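Local atomic coordinates of aminotransferase class I and II (Anaerococcus prevotii, PDB entry 4EMY), a protein that probably works as a pyridoxal 5'-phosphate-dependent transaminase of class I, a homodimer that moves amino groups between amino acids and keto acids. Residues A212-A226 and F244-S258. Numbering follows the deposited sequence.
With PLP (pyridoxal-5'-phosphate), chain E.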
ATOM      1  N   ALA A 212      22.176  22.761  -9.803  1.00 50.95           N
ATOM      2  CA  ALA A 212      22.971  21.555  -9.580  1.00 50.78           C
ATOM      3  C   ALA A 212      24.479  21.775  -9.751  1.00 52.99           C
ATOM      4  O   ALA A 212      25.278  20.882  -9.459  1.00 53.38           O
ATOM      5  CB  ALA A 212      22.486  20.421 -10.474  1.00 49.46           C
ATOM      6  N   GLU A 213      24.868  22.957 -10.223  1.00 54.70           N
ATOM      7  CA  GLU A 213      26.282  23.326 -10.284  1.00 57.11           C
ATOM      8  C   GLU A 213      26.886  23.441  -8.884  1.00 57.70           C
ATOM      9  O   GLU A 213      28.070  23.173  -8.703  1.00 59.22           O
ATOM     10  CB  GLU A 213      26.489  24.632 -11.050  1.00 58.97           C
ATOM     11  CG  GLU A 213      26.090  24.576 -12.517  1.00 59.02           C
ATOM     12  CD  GLU A 213      26.354  25.885 -13.234  1.00 61.20           C
ATOM     13  OE1 GLU A 213      25.447  26.376 -13.936  1.00 60.82           O
ATOM     14  OE2 GLU A 213      27.469  26.434 -13.088  1.00 63.49           O
ATOM     15  N   ASP A 214      26.069  23.842  -7.909  1.00 51.07           N
ATOM     16  CA  ASP A 214      26.491  23.873  -6.508  1.00 51.90           C
ATOM     17  C   ASP A 214      26.392  22.467  -5.943  1.00 51.63           C
ATOM     18  O   ASP A 214      25.306  21.996  -5.592  1.00 50.53           O
ATOM     19  CB  ASP A 214      25.646  24.856  -5.684  1.00 51.80           C
ATOM     20  CG  ASP A 214      26.191  25.072  -4.262  1.00 53.34           C
ATOM     21  OD1 ASP A 214      27.222  24.466  -3.885  1.00 54.27           O
ATOM     22  OD2 ASP A 214      25.569  25.857  -3.513  1.00 53.96           O
ATOM     23  N   LYS A 215      27.539  21.806  -5.848  1.00 53.23           N
ATOM     24  CA  LYS A 215      27.587  20.391  -5.495  1.00 53.79           C
ATOM     25  C   LYS A 215      27.418  20.122  -3.991  1.00 54.65           C
ATOM     26  O   LYS A 215      27.614  19.000  -3.528  1.00 55.80           O
ATOM     27  CB  LYS A 215      28.859  19.743  -6.063  1.00 55.79           C
ATOM     28  CG  LYS A 215      28.955  19.791  -7.590  1.00 55.74           C
ATOM     29  CD  LYS A 215      28.073  18.762  -8.297  1.00 54.86           C
ATOM     30  CE  LYS A 215      28.653  17.355  -8.166  1.00 57.07           C
ATOM     31  NZ  LYS A 215      28.075  16.350  -9.109  1.00 57.13           N
ATOM     32  N   ASP A 216      27.045  21.161  -3.245  1.00 54.70           N
ATOM     33  CA  ASP A 216      26.591  21.017  -1.862  1.00 55.84           C
ATOM     34  C   ASP A 216      25.080  20.806  -1.814  1.00 54.27           C
ATOM     35  O   ASP A 216      24.531  20.367  -0.801  1.00 55.33           O
ATOM     36  CB  ASP A 216      26.965  22.256  -1.048  1.00 57.45           C
ATOM     37  CG  ASP A 216      28.381  22.199  -0.517  1.00 60.02           C
ATOM     38  OD1 ASP A 216      28.956  21.088  -0.451  1.00 61.06           O
ATOM     39  OD2 ASP A 216      28.922  23.267  -0.151  1.00 61.36           O
ATOM     40  N   LYS A 217      24.416  21.124  -2.919  1.00 52.13           N
ATOM     41  CA  LYS A 217      22.966  21.067  -2.999  1.00 50.67           C
ATOM     42  C   LYS A 217      22.507  19.795  -3.702  1.00 49.38           C
ATOM     43  O   LYS A 217      23.121  19.367  -4.678  1.00 49.14           O
ATOM     44  CB  LYS A 217      22.432  22.305  -3.723  1.00 49.64           C
ATOM     45  CG  LYS A 217      22.912  23.624  -3.135  1.00 51.26           C
ATOM     46  CD  LYS A 217      22.194  23.967  -1.838  1.00 52.81           C
ATOM     47  CE  LYS A 217      22.847  25.153  -1.141  1.00 55.23           C
ATOM     48  NZ  LYS A 217      22.187  25.516   0.145  1.00 57.54           N
ATOM     49  N   LYS A 218      21.443  19.186  -3.189  1.00 49.10           N
ATOM     50  CA  LYS A 218      20.852  18.006  -3.817  1.00 48.12           C
ATOM     51  C   LYS A 218      19.406  18.296  -4.183  1.00 46.27           C
ATOM     52  O   LYS A 218      18.629  18.753  -3.344  1.00 46.90           O
ATOM     53  CB  LYS A 218      20.955  16.780  -2.908  1.00 50.16           C
ATOM     54  CG  LYS A 218      22.340  16.155  -2.893  1.00 52.41           C
ATOM     55  CD  LYS A 218      22.493  15.131  -1.781  1.00 55.39           C
ATOM     56  CE  LYS A 218      23.947  15.005  -1.336  1.00 58.32           C
ATOM     57  NZ  LYS A 218      24.838  14.405  -2.374  1.00 59.03           N
ATOM     58  N   ILE A 219      19.054  18.053  -5.441  1.00 44.45           N
ATOM     59  CA  ILE A 219      17.722  18.388  -5.936  1.00 42.78           C
ATOM     60  C   ILE A 219      17.032  17.155  -6.503  1.00 41.92           C
ATOM     61  O   ILE A 219      17.647  16.385  -7.241  1.00 42.20           O
ATOM     62  CB  ILE A 219      17.789  19.485  -7.018  1.00 42.05           C
ATOM     63  CG1 ILE A 219      18.575  20.699  -6.507  1.00 43.18           C
ATOM     64  CG2 ILE A 219      16.391  19.897  -7.468  1.00 41.01           C
ATOM     65  CD1 ILE A 219      19.226  21.511  -7.598  1.00 43.38           C
ATOM     66  N   THR A 220      15.763  16.970  -6.148  1.00 41.34           N
ATOM     67  CA  THR A 220      14.950  15.911  -6.747  1.00 40.53           C
ATOM     68  C   THR A 220      13.722  16.474  -7.471  1.00 39.10           C
ATOM     69  O   THR A 220      12.910  17.182  -6.877  1.00 39.19           O
ATOM     70  CB  THR A 220      14.536  14.847  -5.712  1.00 41.76           C
ATOM     71  OG1 THR A 220      15.712  14.282  -5.123  1.00 43.69           O
ATOM     72  CG2 THR A 220      13.737  13.729  -6.363  1.00 41.19           C
ATOM     73  N   LEU A 221      13.622  16.158  -8.762  1.00 38.24           N
ATOM     74  CA  LEU A 221      12.438  16.452  -9.557  1.00 37.25           C
ATOM     75  C   LEU A 221      11.499  15.252  -9.550  1.00 36.99           C
ATOM     76  O   LEU A 221      11.866  14.167 -10.006  1.00 37.27           O
ATOM     77  CB  LEU A 221      12.827  16.804 -10.995  1.00 37.20           C
ATOM     78  CG  LEU A 221      11.722  17.182 -11.993  1.00 36.76           C
ATOM     79  CD1 LEU A 221      10.930  18.405 -11.546  1.00 36.78           C
ATOM     80  CD2 LEU A 221      12.306  17.411 -13.379  1.00 37.45           C
ATOM     81  N   ILE A 222      10.295  15.464  -9.015  1.00 36.84           N
ATOM     82  CA  ILE A 222       9.208  14.483  -9.034  1.00 36.66           C
ATOM     83  C   ILE A 222       8.199  14.859 -10.121  1.00 35.89           C
ATOM     84  O   ILE A 222       7.679  15.976 -10.134  1.00 35.85           O
ATOM     85  CB  ILE A 222       8.436  14.469  -7.695  1.00 37.59           C
ATOM     86  CG1 ILE A 222       9.374  14.640  -6.483  1.00 38.87           C
ATOM     87  CG2 ILE A 222       7.467  13.282  -7.632  1.00 37.84           C
ATOM     88  CD1 ILE A 222       9.910  13.359  -5.895  1.00 40.15           C
ATOM     89  N   VAL A 223       7.911  13.932 -11.028  1.00 35.79           N
ATOM     90  CA  VAL A 223       6.938  14.204 -12.081  1.00 35.47           C
ATOM     91  C   VAL A 223       5.776  13.233 -11.970  1.00 35.58           C
ATOM     92  O   VAL A 223       5.963  12.021 -12.080  1.00 35.91           O
ATOM     93  CB  VAL A 223       7.553  14.122 -13.493  1.00 35.72           C
ATOM     94  CG1 VAL A 223       6.671  14.854 -14.491  1.00 35.78           C
ATOM     95  CG2 VAL A 223       8.942  14.730 -13.512  1.00 36.21           C
ATOM     96  N   ASP A 224       4.581  13.773 -11.741  1.00 35.84           N
ATOM     97  CA  ASP A 224       3.370  12.955 -11.628  1.00 36.28           C
ATOM     98  C   ASP A 224       2.732  12.804 -13.000  1.00 35.98           C
ATOM     99  O   ASP A 224       2.068  13.718 -13.497  1.00 36.16           O
ATOM    100  CB  ASP A 224       2.385  13.579 -10.630  1.00 37.41           C
ATOM    101  CG  ASP A 224       1.246  12.630 -10.222  1.00 38.51           C
ATOM    102  OD1 ASP A 224       1.013  11.593 -10.880  1.00 38.47           O
ATOM    103  OD2 ASP A 224       0.563  12.934  -9.222  1.00 40.13           O
ATOM    104  N   VAL A 225       2.938  11.643 -13.609  1.00 35.95           N
ATOM    105  CA  VAL A 225       2.463  11.419 -14.966  1.00 36.15           C
ATOM    106  C   VAL A 225       1.305  10.422 -15.013  1.00 36.52           C
ATOM    107  O   VAL A 225       1.229   9.577 -15.908  1.00 37.40           O
ATOM    108  CB  VAL A 225       3.615  11.016 -15.908  1.00 36.83           C
ATOM    109  CG1 VAL A 225       4.659  12.118 -15.959  1.00 36.71           C
ATOM    110  CG2 VAL A 225       4.257   9.708 -15.469  1.00 37.35           C
ATOM    111  N   ALA A 226       0.396  10.532 -14.047  1.00 36.27           N
ATOM    112  CA  ALA A 226      -0.780   9.670 -13.998  1.00 36.71           C
ATOM    113  C   ALA A 226      -1.688   9.817 -15.230  1.00 36.97           C
ATOM    114  O   ALA A 226      -2.194   8.828 -15.754  1.00 37.69           O
ATOM    115  CB  ALA A 226      -1.563   9.933 -12.722  1.00 36.99           C
ATOM    116  N   PHE A 244      15.515  14.578 -19.712  1.00 57.25           N
ATOM    117  CA  PHE A 244      16.038  14.058 -18.455  1.00 58.29           C
ATOM    118  C   PHE A 244      17.338  13.276 -18.631  1.00 60.38           C
ATOM    119  O   PHE A 244      17.888  12.760 -17.657  1.00 62.14           O
ATOM    120  CB  PHE A 244      14.983  13.212 -17.728  1.00 58.17           C
ATOM    121  CG  PHE A 244      13.722  13.967 -17.373  1.00 57.23           C
ATOM    122  CD1 PHE A 244      13.760  15.322 -17.053  1.00 56.97           C
ATOM    123  CD2 PHE A 244      12.495  13.310 -17.335  1.00 57.11           C
ATOM    124  CE1 PHE A 244      12.602  16.006 -16.728  1.00 56.92           C
ATOM    125  CE2 PHE A 244      11.333  13.989 -17.004  1.00 57.19           C
ATOM    126  CZ  PHE A 244      11.387  15.338 -16.699  1.00 57.24           C
ATOM    127  N   SER A 245      17.833  13.209 -19.867  1.00 60.98           N
ATOM    128  CA  SER A 245      19.097  12.532 -20.168  1.00 63.84           C
ATOM    129  C   SER A 245      20.297  13.288 -19.615  1.00 65.69           C
ATOM    130  O   SER A 245      20.324  14.512 -19.637  1.00 64.59           O
ATOM    131  CB  SER A 245      19.272  12.372 -21.678  1.00 64.72           C
ATOM    132  OG  SER A 245      18.158  11.733 -22.260  1.00 63.27           O
ATOM    133  N   ASN A 246      21.283  12.543 -19.119  1.00 51.35           N
ATOM    134  CA  ASN A 246      22.592  13.092 -18.724  1.00 53.13           C
ATOM    135  C   ASN A 246      22.535  14.314 -17.812  1.00 52.52           C
ATOM    136  O   ASN A 246      23.175  15.333 -18.067  1.00 53.65           O
ATOM    137  CB  ASN A 246      23.441  13.371 -19.963  1.00 55.18           C
ATOM    138  CG  ASN A 246      23.592  12.144 -20.841  1.00 56.18           C
ATOM    139  OD1 ASN A 246      23.120  12.118 -21.983  1.00 56.19           O
ATOM    140  ND2 ASN A 246      24.228  11.106 -20.302  1.00 57.10           N
ATOM    141  N   LEU A 247      21.743  14.196 -16.754  1.00 50.88           N
ATOM    142  CA  LEU A 247      21.611  15.240 -15.756  1.00 50.34           C
ATOM    143  C   LEU A 247      22.687  15.040 -14.703  1.00 51.66           C
ATOM    144  O   LEU A 247      23.071  13.901 -14.439  1.00 52.19           O
ATOM    145  CB  LEU A 247      20.222  15.190 -15.124  1.00 48.09           C
ATOM    146  CG  LEU A 247      19.147  16.169 -15.611  1.00 46.84           C
ATOM    147  CD1 LEU A 247      19.094  16.318 -17.124  1.00 47.38           C
ATOM    148  CD2 LEU A 247      17.791  15.742 -15.076  1.00 44.91           C
ATOM    149  N   PRO A 248      23.191  16.139 -14.109  1.00 52.39           N
ATOM    150  CA  PRO A 248      24.254  16.013 -13.106  1.00 53.89           C
ATOM    151  C   PRO A 248      23.891  15.066 -11.958  1.00 52.96           C
ATOM    152  O   PRO A 248      22.741  15.020 -11.521  1.00 51.00           O
ATOM    153  CB  PRO A 248      24.444  17.451 -12.587  1.00 54.24           C
ATOM    154  CG  PRO A 248      23.347  18.262 -13.188  1.00 52.70           C
ATOM    155  CD  PRO A 248      22.895  17.548 -14.419  1.00 52.16           C
ATOM    156  N   ARG A 249      24.886  14.314 -11.499  1.00 54.55           N
ATOM    157  CA  ARG A 249      24.764  13.382 -10.379  1.00 54.09           C
ATOM    158  C   ARG A 249      23.773  13.836  -9.294  1.00 52.26           C
ATOM    159  O   ARG A 249      22.952  13.044  -8.830  1.00 50.79           O
ATOM    160  CB  ARG A 249      26.164  13.118  -9.796  1.00 56.49           C
ATOM    161  CG  ARG A 249      26.215  12.303  -8.512  1.00 56.40           C
ATOM    162  CD  ARG A 249      27.595  11.689  -8.282  1.00 58.96           C
ATOM    163  NE  ARG A 249      27.847  10.553  -9.176  1.00 59.70           N
ATOM    164  CZ  ARG A 249      28.753  10.530 -10.157  1.00 61.76           C
ATOM    165  NH1 ARG A 249      29.542  11.580 -10.389  1.00 63.40           N
ATOM    166  NH2 ARG A 249      28.881   9.439 -10.904  1.00 62.31           N
ATOM    167  N   ASN A 250      23.838  15.114  -8.924  1.00 52.48           N
ATOM    168  CA  ASN A 250      23.017  15.668  -7.839  1.00 51.16           C
ATOM    169  C   ASN A 250      21.615  16.158  -8.247  1.00 49.17           C
ATOM    170  O   ASN A 250      20.921  16.807  -7.455  1.00 48.24           O
ATOM    171  CB  ASN A 250      23.780  16.783  -7.116  1.00 52.55           C
ATOM    172  CG  ASN A 250      24.156  17.927  -8.038  1.00 53.50           C
ATOM    173  OD1 ASN A 250      24.587  17.718  -9.174  1.00 54.24           O
ATOM    174  ND2 ASN A 250      23.998  19.148  -7.547  1.00 53.64           N
ATOM    175  N   LEU A 251      21.208  15.860  -9.477  1.00 48.70           N
ATOM    176  CA  LEU A 251      19.857  16.175  -9.927  1.00 46.97           C
ATOM    177  C   LEU A 251      19.116  14.895 -10.281  1.00 45.93           C
ATOM    178  O   LEU A 251      19.152  14.429 -11.424  1.00 46.20           O
ATOM    179  CB  LEU A 251      19.874  17.151 -11.107  1.00 47.35           C
ATOM    180  CG  LEU A 251      18.537  17.702 -11.627  1.00 45.78           C
ATOM    181  CD1 LEU A 251      17.740  18.393 -10.531  1.00 44.84           C
ATOM    182  CD2 LEU A 251      18.769  18.658 -12.787  1.00 46.45           C
ATOM    183  N   PHE A 252      18.452  14.323  -9.286  1.00 44.92           N
ATOM    184  CA  PHE A 252      17.737  13.072  -9.463  1.00 44.04           C
ATOM    185  C   PHE A 252      16.312  13.328  -9.958  1.00 42.47           C
ATOM    186  O   PHE A 252      15.749  14.403  -9.733  1.00 41.92           O
ATOM    187  CB  PHE A 252      17.751  12.270  -8.154  1.00 43.93           C
ATOM    188  CG  PHE A 252      17.291  10.845  -8.304  1.00 43.37           C
ATOM    189  CD1 PHE A 252      17.862  10.010  -9.257  1.00 44.23           C
ATOM    190  CD2 PHE A 252      16.297  10.334  -7.477  1.00 42.14           C
ATOM    191  CE1 PHE A 252      17.439   8.699  -9.393  1.00 43.88           C
ATOM    192  CE2 PHE A 252      15.874   9.023  -7.604  1.00 41.82           C
ATOM    193  CZ  PHE A 252      16.444   8.202  -8.562  1.00 42.63           C
ATOM    194  N   VAL A 253      15.747  12.345 -10.654  1.00 41.93           N
ATOM    195  CA  VAL A 253      14.392  12.444 -11.187  1.00 40.65           C
ATOM    196  C   VAL A 253      13.619  11.189 -10.808  1.00 39.85           C
ATOM    197  O   VAL A 253      14.076  10.082 -11.077  1.00 40.43           O
ATOM    198  CB  VAL A 253      14.381  12.636 -12.727  1.00 40.97           C
ATOM    199  CG1 VAL A 253      12.972  12.530 -13.284  1.00 39.80           C
ATOM    200  CG2 VAL A 253      14.966  13.984 -13.109  1.00 41.64           C
ATOM    201  N   VAL A 254      12.467  11.367 -10.160  1.00 38.71           N
ATOM    202  CA  VAL A 254      11.534  10.263  -9.921  1.00 37.98           C
ATOM    203  C   VAL A 254      10.233  10.537 -10.666  1.00 37.22           C
ATOM    204  O   VAL A 254       9.564  11.547 -10.426  1.00 36.71           O
ATOM    205  CB  VAL A 254      11.230  10.034  -8.424  1.00 37.48           C
ATOM    206  CG1 VAL A 254      10.386   8.778  -8.243  1.00 36.90           C
ATOM    207  CG2 VAL A 254      12.515   9.918  -7.618  1.00 38.38           C
ATOM    208  N   VAL A 255       9.888   9.636 -11.579  1.00 37.32           N
ATOM    209  CA  VAL A 255       8.657   9.755 -12.345  1.00 36.81           C
ATOM    210  C   VAL A 255       7.619   8.835 -11.711  1.00 36.26           C
ATOM    211  O   VAL A 255       7.873   7.646 -11.526  1.00 36.55           O
ATOM    212  CB  VAL A 255       8.898   9.446 -13.844  1.00 37.44           C
ATOM    213  CG1 VAL A 255       7.593   9.227 -14.590  1.00 37.02           C
ATOM    214  CG2 VAL A 255       9.676  10.579 -14.496  1.00 37.99           C
ATOM    215  N   ALA A 256       6.464   9.394 -11.348  1.00 35.68           N
ATOM    216  CA  ALA A 256       5.400   8.612 -10.716  1.00 35.31           C
ATOM    217  C   ALA A 256       4.414   8.054 -11.747  1.00 35.43           C
ATOM    218  O   ALA A 256       3.572   8.781 -12.280  1.00 35.24           O
ATOM    219  CB  ALA A 256       4.682   9.428  -9.647  1.00 34.78           C
ATOM    220  N   PHE A 257       4.534   6.756 -12.012  1.00 35.91           N
ATOM    221  CA  PHE A 257       3.707   6.066 -12.995  1.00 36.40           C
ATOM    222  C   PHE A 257       2.480   5.409 -12.363  1.00 36.29           C
ATOM    223  O   PHE A 257       2.542   4.930 -11.238  1.00 36.12           O
ATOM    224  CB  PHE A 257       4.560   5.023 -13.718  1.00 37.18           C
ATOM    225  CG  PHE A 257       3.767   4.007 -14.476  1.00 37.63           C
ATOM    226  CD1 PHE A 257       3.317   4.277 -15.762  1.00 38.04           C
ATOM    227  CD2 PHE A 257       3.470   2.773 -13.906  1.00 37.77           C
ATOM    228  CE1 PHE A 257       2.579   3.334 -16.461  1.00 38.63           C
ATOM    229  CE2 PHE A 257       2.731   1.828 -14.600  1.00 38.32           C
ATOM    230  CZ  PHE A 257       2.287   2.108 -15.880  1.00 38.78           C
ATOM    231  N   SER A 258       1.365   5.382 -13.086  1.00 36.71           N
ATOM    232  CA  SER A 258       0.143   4.741 -12.585  1.00 37.00           C
ATOM    233  C   SER A 258      -0.666   3.994 -13.654  1.00 37.93           C
ATOM    234  O   SER A 258      -0.797   4.452 -14.795  1.00 38.28           O
ATOM    235  CB  SER A 258      -0.758   5.767 -11.900  1.00 36.56           C
ATOM    236  OG  SER A 258      -1.887   5.141 -11.317  1.00 36.88           O
TER
HETATM  237  N1  PLP E 501      -1.703  11.866  -9.052  1.00 28.10           N
HETATM  238  C2  PLP E 501      -2.674  12.775  -9.439  1.00 28.71           C
HETATM  239  C2A PLP E 501      -2.279  14.137  -9.924  1.00 27.05           C
HETATM  240  C3  PLP E 501      -4.022  12.429  -9.397  1.00 29.04           C
HETATM  241  O3  PLP E 501      -4.972  13.327  -9.778  1.00 28.37           O
HETATM  242  C4  PLP E 501      -4.421  11.185  -8.953  1.00 30.44           C
HETATM  243  C4A PLP E 501      -5.746  11.128  -8.243  1.00 33.98           C
HETATM  244  O4A PLP E 501      -6.768  10.767  -8.834  1.00 42.42           O
HETATM  245  C5  PLP E 501      -3.440  10.271  -8.571  1.00 29.95           C
HETATM  246  C6  PLP E 501      -2.083  10.615  -8.615  1.00 28.88           C
HETATM  247  C5A PLP E 501      -3.875   8.903  -8.068  1.00 29.45           C
HETATM  248  O4P PLP E 501      -2.996   7.867  -8.444  1.00 27.92           O
HETATM  249  P   PLP E 501      -3.330   6.405  -7.889  1.00 26.27           P
HETATM  250  O1P PLP E 501      -2.718   6.325  -6.515  1.00 25.46           O
HETATM  251  O2P PLP E 501      -2.759   5.394  -8.858  1.00 23.97           O
HETATM  252  O3P PLP E 501      -4.819   6.204  -7.766  1.00 26.40           O
HETATM  253  O   HOH W   1      -2.789   6.015 -15.282  1.00 14.81           O
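Asn250 ND2 donates two hydrogen bonds to the loop leading into strand 218-224: one to Lys217 O (3.0 Å), at the end of the type I turn Asp214 to Lys217 and nearly straight at 173°, the other to Ala212 O (2.9 Å), ahead of that turn and more bent at 153°. Both acceptors lie in its amide plane, so the pair fixes the amide's rotation; chi1 of 60° sets CG between the backbone N and the carbonyl carbon and swings the amide toward this loop. Beside it, Ala212 CB rests on Pro248 CG (3.6 Å). From Asn250 O, which accepts a hydrogen bond from Ile219 N, a parallel ladder runs to Val225 N, bonded to Ala256 O (3.2 Å). Thr220, Ile222, Asp224 and Ala256 line the sheet face covered by helix 109-121. On the other face, Leu221 CD2 meets the Phe244 ring at CE1 (3.6 Å), while Val253 CG1 lies over one ring face toward its rim. At the C-terminal ends Asp224 OD2 lies 2.5 Å from N1 of PLP and is hydrogen-bonded to Tyr138 OH; Ser258 OG donates to phosphate O2P (2.6 Å). Neighbouring parallel strands presenting an aspartate to the pyridine nitrogen and a serine to the phosphate are characteristic of the large domain of fold-type I PLP enzymes.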